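Local atomic coordinates of vinylacetyl-CoA Delta-isomerase (Nitrosopumilus maritimus SCM1, PDB entry 6VJR), a protein that probably isomerises vinylacetyl-CoA and, as a 4-hydroxybutyryl-CoA dehydratase, carries FAD and an iron-sulfur cluster. Residues Ser11-Asp16 with Val26-Asp31. Numbering follows the deposited sequence.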
ATOM      1  N   SER A  11       5.126   7.226 -46.691  1.00 18.15           N
ATOM      2  CA  SER A  11       4.720   5.856 -47.000  1.00 18.75           C
ATOM      3  C   SER A  11       3.274   5.558 -46.548  1.00 18.00           C
ATOM      4  O   SER A  11       2.668   4.595 -47.037  1.00 18.94           O
ATOM      5  CB  SER A  11       5.656   4.841 -46.326  1.00 19.36           C
ATOM      6  OG  SER A  11       5.290   4.645 -44.944  1.00 19.35           O
ATOM      7  N   LEU A  12       2.705   6.402 -45.665  1.00 18.37           N
ATOM      8  CA  LEU A  12       1.341   6.207 -45.145  1.00 18.30           C
ATOM      9  C   LEU A  12       0.284   6.918 -45.986  1.00 19.83           C
ATOM     10  O   LEU A  12      -0.914   6.795 -45.700  1.00 21.29           O
ATOM     11  CB  LEU A  12       1.222   6.725 -43.711  1.00 17.93           C
ATOM     12  CG  LEU A  12       2.057   6.004 -42.656  1.00 19.21           C
ATOM     13  CD1 LEU A  12       1.814   6.620 -41.291  1.00 19.26           C
ATOM     14  CD2 LEU A  12       1.753   4.517 -42.677  1.00 19.99           C
ATOM     15  N   ARG A  13       0.733   7.749 -46.933  1.00 20.67           N
ATOM     16  CA  ARG A  13      -0.160   8.569 -47.748  1.00 20.28           C
ATOM     17  C   ARG A  13      -0.698   7.776 -48.934  1.00 20.27           C
ATOM     18  O   ARG A  13       0.000   6.990 -49.568  1.00 22.83           O
ATOM     19  CB  ARG A  13       0.508   9.829 -48.289  1.00 21.72           C
ATOM     20  CG  ARG A  13       0.841  10.835 -47.204  1.00 23.41           C
ATOM     21  CD  ARG A  13       1.374  12.112 -47.817  1.00 27.26           C
ATOM     22  NE  ARG A  13       1.717  13.119 -46.814  1.00 31.19           N
ATOM     23  CZ  ARG A  13       0.830  13.893 -46.207  1.00 34.48           C
ATOM     24  NH1 ARG A  13      -0.453  13.831 -46.525  1.00 33.54           N
ATOM     25  NH2 ARG A  13       1.249  14.772 -45.317  1.00 39.92           N
ATOM     26  N   GLY A  14      -1.971   8.018 -49.242  1.00 22.06           N
ATOM     27  CA  GLY A  14      -2.535   7.514 -50.471  1.00 23.61           C
ATOM     28  C   GLY A  14      -2.899   6.036 -50.419  1.00 21.59           C
ATOM     29  O   GLY A  14      -3.062   5.474 -51.514  1.00 25.31           O
ATOM     30  N   ARG A  15      -3.070   5.437 -49.209  1.00 19.35           N
ATOM     31  CA  ARG A  15      -3.273   3.992 -49.109  1.00 19.27           C
ATOM     32  C   ARG A  15      -4.734   3.551 -49.158  1.00 22.10           C
ATOM     33  O   ARG A  15      -5.041   2.371 -49.401  1.00 24.08           O
ATOM     34  CB  ARG A  15      -2.624   3.390 -47.871  1.00 19.26           C
ATOM     35  CG  ARG A  15      -1.155   3.781 -47.765  1.00 18.89           C
ATOM     36  CD  ARG A  15      -0.405   2.852 -46.816  1.00 19.09           C
ATOM     37  NE  ARG A  15      -0.921   2.981 -45.451  1.00 18.66           N
ATOM     38  CZ  ARG A  15      -0.612   2.180 -44.434  1.00 18.05           C
ATOM     39  NH1 ARG A  15       0.299   1.236 -44.590  1.00 18.76           N
ATOM     40  NH2 ARG A  15      -1.181   2.345 -43.266  1.00 18.32           N
ATOM     41  N   ASP A  16      -5.650   4.478 -48.924  1.00 23.65           N
ATOM     42  CA  ASP A  16      -7.081   4.157 -48.922  1.00 29.42           C
ATOM     43  C   ASP A  16      -7.491   2.931 -48.079  1.00 25.52           C
ATOM     44  O   ASP A  16      -8.388   2.168 -48.464  1.00 26.49           O
ATOM     45  CB  ASP A  16      -7.620   4.092 -50.342  1.00 33.04           C
ATOM     46  CG  ASP A  16      -9.136   4.239 -50.434  1.00 39.65           C
ATOM     47  OD1 ASP A  16      -9.708   5.043 -49.636  1.00 47.50           O
ATOM     48  OD2 ASP A  16      -9.742   3.563 -51.296  1.00 47.65           O
ATOM     49  N   VAL A  26     -12.303   8.001 -42.973  1.00 16.77           N
ATOM     50  CA  VAL A  26     -11.151   8.857 -42.940  1.00 17.22           C
ATOM     51  C   VAL A  26     -10.403   8.641 -44.255  1.00 18.30           C
ATOM     52  O   VAL A  26      -9.819   7.595 -44.477  1.00 20.38           O
ATOM     53  CB  VAL A  26     -10.249   8.562 -41.740  1.00 18.78           C
ATOM     54  CG1 VAL A  26      -9.057   9.485 -41.711  1.00 19.34           C
ATOM     55  CG2 VAL A  26     -11.004   8.645 -40.413  1.00 20.21           C
ATOM     56  N   LYS A  27     -10.327   9.676 -45.084  1.00 21.66           N
ATOM     57  CA  LYS A  27      -9.726   9.523 -46.398  1.00 24.39           C
ATOM     58  C   LYS A  27      -8.202   9.488 -46.312  1.00 23.78           C
ATOM     59  O   LYS A  27      -7.547   8.718 -47.033  1.00 25.59           O
ATOM     60  CB  LYS A  27     -10.313  10.630 -47.288  1.00 28.03           C
ATOM     61  CG  LYS A  27     -11.828  10.517 -47.530  1.00 34.08           C
ATOM     62  CD  LYS A  27     -12.315   9.125 -47.940  1.00 38.98           C
ATOM     63  CE  LYS A  27     -13.805   8.998 -48.148  1.00 43.01           C
ATOM     64  NZ  LYS A  27     -14.301   9.972 -49.118  1.00 47.07           N
ATOM     65  N   GLU A  28      -7.635  10.355 -45.474  1.00 22.20           N
ATOM     66  CA  GLU A  28      -6.195  10.407 -45.353  1.00 21.39           C
ATOM     67  C   GLU A  28      -5.837  10.526 -43.877  1.00 19.43           C
ATOM     68  O   GLU A  28      -5.738  11.642 -43.332  1.00 19.22           O
ATOM     69  CB  GLU A  28      -5.640  11.580 -46.151  1.00 24.08           C
ATOM     70  CG  GLU A  28      -4.120  11.644 -46.093  1.00 28.70           C
ATOM     71  CD  GLU A  28      -3.474  10.309 -46.444  1.00 31.35           C
ATOM     72  OE1 GLU A  28      -3.468  10.015 -47.682  1.00 27.76           O
ATOM     73  OE2 GLU A  28      -3.051   9.563 -45.490  1.00 32.46           O
ATOM     74  N   PRO A  29      -5.547   9.395 -43.196  1.00 20.48           N
ATOM     75  CA  PRO A  29      -5.233   9.450 -41.767  1.00 20.49           C
ATOM     76  C   PRO A  29      -4.080  10.402 -41.437  1.00 18.70           C
ATOM     77  O   PRO A  29      -4.095  11.044 -40.381  1.00 19.10           O
ATOM     78  CB  PRO A  29      -4.971   7.980 -41.440  1.00 21.39           C
ATOM     79  CG  PRO A  29      -5.847   7.231 -42.428  1.00 21.13           C
ATOM     80  CD  PRO A  29      -5.581   7.999 -43.701  1.00 21.92           C
ATOM     81  N   VAL A  30      -3.095  10.522 -42.339  1.00 18.41           N
ATOM     82  CA  VAL A  30      -1.904  11.325 -42.072  1.00 19.89           C
ATOM     83  C   VAL A  30      -2.296  12.779 -41.843  1.00 19.92           C
ATOM     84  O   VAL A  30      -1.575  13.520 -41.182  1.00 21.50           O
ATOM     85  CB  VAL A  30      -0.881  11.236 -43.224  1.00 22.94           C
ATOM     86  CG1 VAL A  30       0.320  12.146 -43.009  1.00 27.10           C
ATOM     87  CG2 VAL A  30      -0.383   9.830 -43.427  1.00 24.99           C
ATOM     88  N   ASP A  31      -3.401  13.203 -42.466  1.00 19.11           N
ATOM     89  CA  ASP A  31      -3.844  14.579 -42.372  1.00 21.34           C
ATOM     90  C   ASP A  31      -4.951  14.781 -41.340  1.00 20.00           C
ATOM     91  O   ASP A  31      -5.479  15.886 -41.225  1.00 22.37           O
ATOM     92  CB  ASP A  31      -4.311  15.013 -43.743  1.00 24.37           C
ATOM     93  CG  ASP A  31      -3.212  15.163 -44.781  1.00 27.99           C
ATOM     94  OD1 ASP A  31      -2.045  15.326 -44.391  1.00 31.82           O
ATOM     95  OD2 ASP A  31      -3.553  15.090 -45.970  1.00 36.16           O
TER
HETATM   96  O   HOH W   1      -5.806   7.256 -48.639  1.00 48.97           O
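Two loops flanking the antiparallel hairpin of strands 19-21 and 24-25 meet here, where the E28 carboxylate bonds to the G14 backbone and lies against R13 CA. Its OE1 takes the N-H of G14 at 2.9 Å through the syn lone pair, in a nearly straight bond. OE2 turns back to its own loop and accepts the N-H of V30 with its anti lone pair at 3.3 Å. The chain gets there by a bend at chi2 (51°), after leaving with CG anti to the backbone N. D31 N also bonds to E28 O, closing the short 3-10 turn 29-31. With an alanine here in place of E28, the N-H groups of G14 and V30 would probably lose the carboxylate acceptor they share, and with it the direct G14-E28 link between the loops.

The hairpin, in the N-terminal region of the 4-hydroxyphenylacetate 3-hydroxylase family, brings the exit of helix 5-11 alongside the loop leading to helix 36-51, at the periphery of the chain and away from the flavin and cluster sites. R13 runs extended from CG to NE and crosses V30 at about a right angle to reach D31. NH1 gives the main bond of the salt bridge, 3.1 Å to D31 OD1, which lies near the guanidinium plane; the donor approaches on the syn side but 32° out of the carboxylate plane, and the two flat groups are turned 48° apart. V30 CG1 sits under one guanidinium face, 3.6 Å from R13 NH2 and offset toward the rim, while its other methyl, CG2, packs 3.5 Å from L12 CB. V30 O is held in turn by R36 NH1. At the far end a water links D16 N to K27 O, 2.8 Å from each.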